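Side-chain contacts in hypothetical protein Atu0120 (Agrobacterium tumefaciens, PDB 2I6H), which is of unknown function, an all-helical member of the bacterial DUF924 family that has two chains in its assembly: residues L137-A142 with Q148-D153; L154-P157 with Y162-H165. All blocks are in the same frame, centred on the assembly; numbering follows the deposited sequence. Where two conformers were deposited one is given.

Contact 1: residues L137-A142 with Q148-D153; sequences LPFSHA and QQRACD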
loop_
_atom_site.group_PDB
_atom_site.type_symbol
_atom_site.label_atom_id
_atom_site.label_comp_id
_atom_site.label_asym_id
_atom_site.label_seq_id
_atom_site.Cartn_x
_atom_site.Cartn_y
_atom_site.Cartn_z
ATOM N N LEU A 137 -10.392 -8.135 -0.873
ATOM C CA LEU A 137 -9.662 -8.268 -2.128
ATOM C C LEU A 137 -10.465 -8.986 -3.243
ATOM O O LEU A 137 -10.319 -8.607 -4.416
ATOM C CB LEU A 137 -8.270 -8.915 -1.911
ATOM C CG LEU A 137 -7.292 -8.012 -1.122
ATOM C CD1 LEU A 137 -6.016 -8.796 -0.835
ATOM C CD2 LEU A 137 -6.966 -6.774 -1.965
ATOM N N PRO A 138 -11.276 -10.026 -2.904
ATOM C CA PRO A 138 -12.090 -10.644 -3.977
ATOM C C PRO A 138 -12.966 -9.595 -4.701
ATOM O O PRO A 138 -13.194 -9.716 -5.901
ATOM C CB PRO A 138 -12.919 -11.715 -3.241
ATOM C CG PRO A 138 -12.030 -12.123 -2.097
ATOM C CD PRO A 138 -11.451 -10.744 -1.628
ATOM N N PHE A 139 -13.409 -8.561 -3.981
ATOM C CA PHE A 139 -14.238 -7.523 -4.630
ATOM C C PHE A 139 -13.368 -6.650 -5.555
ATOM O O PHE A 139 -13.792 -6.334 -6.673
ATOM C CB PHE A 139 -15.019 -6.728 -3.588
ATOM C CG PHE A 139 -15.944 -7.593 -2.777
ATOM C CD1 PHE A 139 -17.123 -8.074 -3.360
ATOM C CD2 PHE A 139 -15.598 -7.979 -1.471
ATOM C CE1 PHE A 139 -18.020 -8.902 -2.614
ATOM C CE2 PHE A 139 -16.469 -8.822 -0.728
ATOM C CZ PHE A 139 -17.674 -9.274 -1.309
ATOM N N SER A 140 -12.148 -6.325 -5.123
ATOM C CA SER A 140 -11.210 -5.585 -5.975
ATOM C C SER A 140 -10.833 -6.382 -7.229
ATOM O O SER A 140 -10.477 -5.814 -8.268
ATOM C CB SER A 140 -9.947 -5.246 -5.178
ATOM O OG SER A 140 -10.211 -4.136 -4.335
ATOM N N HIS A 141 -10.879 -7.708 -7.124
ATOM C CA HIS A 141 -10.448 -8.575 -8.229
ATOM C C HIS A 141 -11.547 -8.922 -9.215
ATOM O O HIS A 141 -11.271 -9.526 -10.246
ATOM C CB HIS A 141 -9.787 -9.864 -7.673
ATOM C CG HIS A 141 -8.518 -9.601 -6.917
ATOM N ND1 HIS A 141 -8.103 -10.387 -5.866
ATOM C CD2 HIS A 141 -7.572 -8.638 -7.069
ATOM C CE1 HIS A 141 -6.961 -9.909 -5.388
ATOM N NE2 HIS A 141 -6.609 -8.855 -6.104
ATOM N N ALA A 142 -12.770 -8.495 -8.932
ATOM C CA ALA A 142 -13.915 -8.794 -9.812
ATOM C C ALA A 142 -14.077 -7.744 -10.912
ATOM O O ALA A 142 -13.958 -6.523 -10.656
ATOM C CB ALA A 142 -15.202 -8.915 -8.975
ATOM N N GLN A 148 -16.626 -3.484 -7.316
ATOM C CA GLN A 148 -15.602 -2.448 -7.089
ATOM C C GLN A 148 -16.045 -1.386 -6.095
ATOM O O GLN A 148 -15.260 -0.943 -5.260
ATOM C CB GLN A 148 -15.224 -1.798 -8.412
ATOM C CG GLN A 148 -14.483 -2.760 -9.370
ATOM C CD GLN A 148 -13.136 -3.211 -8.830
ATOM O OE1 GLN A 148 -12.446 -2.469 -8.134
ATOM N NE2 GLN A 148 -12.751 -4.428 -9.167
ATOM N N GLN A 149 -17.295 -0.939 -6.225
ATOM C CA GLN A 149 -17.827 0.073 -5.319
ATOM C C GLN A 149 -17.893 -0.501 -3.924
ATOM O O GLN A 149 -17.563 0.192 -2.957
ATOM C CB GLN A 149 -19.188 0.546 -5.821
ATOM C CG GLN A 149 -18.995 1.206 -7.176
ATOM C CD GLN A 149 -20.137 2.070 -7.526
ATOM O OE1 GLN A 149 -21.199 1.991 -6.893
ATOM N NE2 GLN A 149 -19.959 2.890 -8.560
ATOM N N ARG A 150 -18.286 -1.767 -3.825
ATOM C CA ARG A 150 -18.296 -2.453 -2.542
ATOM C C ARG A 150 -16.890 -2.538 -1.931
ATOM O O ARG A 150 -16.724 -2.274 -0.728
ATOM C CB ARG A 150 -18.886 -3.844 -2.675
ATOM C CG ARG A 150 -19.155 -4.486 -1.343
ATOM C CD ARG A 150 -19.800 -5.856 -1.509
ATOM N NE ARG A 150 -20.204 -6.342 -0.193
ATOM C CZ ARG A 150 -20.741 -7.532 0.021
ATOM N NH1 ARG A 150 -20.932 -8.360 -0.986
ATOM N NH2 ARG A 150 -21.103 -7.879 1.255
ATOM N N ALA A 151 -15.888 -2.860 -2.759
ATOM C CA ALA A 151 -14.491 -2.877 -2.292
ATOM C C ALA A 151 -14.066 -1.532 -1.717
ATOM O O ALA A 151 -13.436 -1.494 -0.650
ATOM C CB ALA A 151 -13.524 -3.256 -3.449
ATOM N N CYS A 152 -14.390 -0.441 -2.416
ATOM C CA CYS A 152 -13.994 0.888 -1.916
ATOM C C CYS A 152 -14.685 1.206 -0.563
ATOM O O CYS A 152 -14.043 1.720 0.367
ATOM C CB CYS A 152 -14.211 1.970 -2.986
ATOM S SG CYS A 152 -13.115 1.722 -4.412
ATOM N N ASP A 153 -15.975 0.876 -0.436
ATOM C CA ASP A 153 -16.706 1.089 0.816
ATOM C C ASP A 153 -16.087 0.285 1.946
ATOM O O ASP A 153 -15.906 0.781 3.053
ATOM C CB ASP A 153 -18.161 0.630 0.654
ATOM C CG ASP A 153 -18.990 1.578 -0.250
ATOM O OD1 ASP A 153 -18.526 2.695 -0.552
ATOM O OD2 ASP A 153 -20.084 1.164 -0.667
HETATM O O HOH W 1 -11.427 -2.138 -5.649
#

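Contact 2: residues L154-P157 with Y162-H165; sequences LNQP and YLHH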
loop_
_atom_site.group_PDB
_atom_site.type_symbol
_atom_site.label_atom_id
_atom_site.label_comp_id
_atom_site.label_asym_id
_atom_site.label_seq_id
_atom_site.Cartn_x
_atom_site.Cartn_y
_atom_site.Cartn_z
ATOM N N LEU A 154 -15.748 -0.959 1.652
ATOM C CA LEU A 154 -15.186 -1.823 2.687
ATOM C C LEU A 154 -13.797 -1.373 3.125
ATOM O O LEU A 154 -13.455 -1.499 4.307
ATOM C CB LEU A 154 -15.152 -3.277 2.184
ATOM C CG LEU A 154 -16.526 -3.959 2.081
ATOM C CD1 LEU A 154 -16.368 -5.234 1.267
ATOM C CD2 LEU A 154 -17.100 -4.230 3.484
ATOM N N ASN A 155 -13.023 -0.820 2.192
ATOM C CA ASN A 155 -11.659 -0.356 2.526
ATOM C C ASN A 155 -11.623 1.045 3.156
ATOM O O ASN A 155 -10.576 1.463 3.684
ATOM C CB ASN A 155 -10.737 -0.399 1.308
ATOM C CG ASN A 155 -10.240 -1.825 0.976
ATOM O OD1 ASN A 155 -9.231 -2.313 1.532
ATOM N ND2 ASN A 155 -10.931 -2.493 0.050
ATOM N N GLN A 156 -12.728 1.779 3.084
ATOM C CA GLN A 156 -12.724 3.143 3.627
ATOM C C GLN A 156 -12.247 3.175 5.101
ATOM O O GLN A 156 -11.316 3.963 5.424
ATOM C CB GLN A 156 -14.067 3.873 3.394
ATOM C CG GLN A 156 -14.067 5.365 3.725
ATOM C CD GLN A 156 -13.860 6.293 2.521
ATOM O OE1 GLN A 156 -13.975 5.883 1.353
ATOM N NE2 GLN A 156 -13.582 7.573 2.809
ATOM N N PRO A 157 -12.844 2.340 5.995
ATOM C CA PRO A 157 -12.337 2.330 7.389
ATOM C C PRO A 157 -10.885 1.918 7.524
ATOM O O PRO A 157 -10.225 2.352 8.465
ATOM C CB PRO A 157 -13.175 1.263 8.093
ATOM C CG PRO A 157 -14.287 0.911 7.157
ATOM C CD PRO A 157 -14.016 1.444 5.809
ATOM N N TYR A 162 -4.693 0.881 1.810
ATOM C CA TYR A 162 -5.751 -0.103 1.516
ATOM C C TYR A 162 -6.773 0.563 0.615
ATOM O O TYR A 162 -7.163 0.029 -0.418
ATOM C CB TYR A 162 -6.475 -0.530 2.803
ATOM C CG TYR A 162 -5.574 -1.218 3.797
ATOM C CD1 TYR A 162 -5.212 -2.557 3.613
ATOM C CD2 TYR A 162 -5.105 -0.548 4.925
ATOM C CE1 TYR A 162 -4.391 -3.224 4.540
ATOM C CE2 TYR A 162 -4.274 -1.198 5.872
ATOM C CZ TYR A 162 -3.926 -2.530 5.667
ATOM O OH TYR A 162 -3.101 -3.165 6.597
ATOM N N LEU A 163 -7.190 1.753 1.034
ATOM C CA LEU A 163 -8.169 2.539 0.277
ATOM C C LEU A 163 -7.623 2.933 -1.125
ATOM O O LEU A 163 -8.313 2.765 -2.134
ATOM C CB LEU A 163 -8.618 3.760 1.092
ATOM C CG LEU A 163 -9.734 4.575 0.418
ATOM C CD1 LEU A 163 -10.908 3.727 -0.177
ATOM C CD2 LEU A 163 -10.267 5.636 1.356
ATOM N N HIS A 164 -6.394 3.437 -1.157
ATOM C CA HIS A 164 -5.735 3.766 -2.411
ATOM C C HIS A 164 -5.797 2.569 -3.384
ATOM O O HIS A 164 -6.186 2.736 -4.555
ATOM C CB HIS A 164 -4.289 4.230 -2.189
ATOM C CG HIS A 164 -3.463 4.246 -3.452
ATOM N ND1 HIS A 164 -3.687 5.148 -4.475
ATOM C CD2 HIS A 164 -2.414 3.485 -3.844
ATOM C CE1 HIS A 164 -2.815 4.931 -5.448
ATOM N NE2 HIS A 164 -2.032 3.929 -5.089
ATOM N N HIS A 165 -5.420 1.368 -2.919
ATOM C CA HIS A 165 -5.427 0.197 -3.822
ATOM C C HIS A 165 -6.843 -0.154 -4.334
ATOM O O HIS A 165 -7.030 -0.514 -5.496
ATOM C CB HIS A 165 -4.808 -1.008 -3.109
ATOM C CG HIS A 165 -3.361 -0.817 -2.750
ATOM N ND1 HIS A 165 -2.770 -1.446 -1.668
ATOM C CD2 HIS A 165 -2.390 -0.080 -3.335
ATOM C CE1 HIS A 165 -1.500 -1.076 -1.591
ATOM N NE2 HIS A 165 -1.244 -0.243 -2.586
HETATM O O HOH W 2 -7.280 -2.755 -0.632
#

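Contact 1: residues L137-A142 with Q148-D153
The Phe139 ring carries the side chain of Arg150 over one face: CD of Arg150 stands 4.0 Å from the ring centroid, a CH-pi contact offset toward the rim. Further out, NH1 of Arg150 reaches to 3.4 Å from CE1 of Phe139, but the guanidinium is not laid flat on the ring, since the two planes are 46° apart. Arg150 gets there because its CG lies anti to the backbone N (chi1 -169°) and the chain stays extended as far as NE. Its NH1 also forms a salt bridge with Asp116 of helix 108-120, whose Ala115 and Ile119 pack on Phe139.

The second flat group, the Gln148 amide, spends both hydrogens of NE2 on main-chain carbonyls close to its own plane. NE2 donates to O of Ser140 at 2.8 Å, coming from above that carbonyl plane, and to O of Ala142, also at 2.8 Å, with a C=O...N angle of 150°. A bend at chi2 folds the chain back to this spot. On the other side of the amide group, OE1 takes a hydrogen from a water that in turn accepts one from Ser140 OG. Away from the amide, CB of Ala151 packs on CB of Phe139 at 3.8 Å. With both ends of its amide engaged, Gln148 has its flip state defined and ties the C-terminal part of helix 137-140 and the residues that follow it to helix 145-155.

Contact 2: residues L154-P157 with Y162-H165
This is a small, water-bridged packing contact between the end of helix 145-155 and the first turns of helix 160-176, across the short connection that joins them. Asn155 approaches closest at Tyr162, where its OD1 lies 3.5 Å from CB of Tyr162. The amide and ring planes differ by only 18°, but the groups do not stack: the side chains run at about a right angle to each other. A water donates one hydrogen to Asn155 OD1 at 2.9 Å and the other to the main-chain O of Tyr162 at 2.8 Å. The other end of the Asn155 amide turns back into its own helix, ND2 bonding to O of Ala151.

Here two consecutive helices of an all-helical fold, joined by a short linker, meet beside it. Their backbones come nearest at Asn155 and Leu163, with 5.1 Å between their CA atoms. Leu163 packs CB against O of Asn155 at 4.0 Å. In one of two modelled conformers of Gln156, its OE1 also lies 3.7 Å from CD2 of Leu163, a contact that is therefore doubtful. Beyond the pair lies the second subunit, whose Pro43 packs on Leu163 and whose Gly160 packs on Tyr162.

Well along the chain, after the helices up to 129-132, comes helix 137-140; a short turn leads into helix 145-155, where contact 1 closes a loop with five residues between its segments. Contact 2 follows in series, closing a second short loop with four residues between its segments as the chain passes into helix 160-176. The loops neither nest nor cross. Helix 145-155 serves both, its middle facing the earlier helix and its end facing the later one, and the contact centres are 9 Å apart. They also touch directly: Phe139 packs on Leu154, and Leu163 reaches the main chain at Cys152. Three successive helices are thus joined, from the buried interior toward the subunit interface.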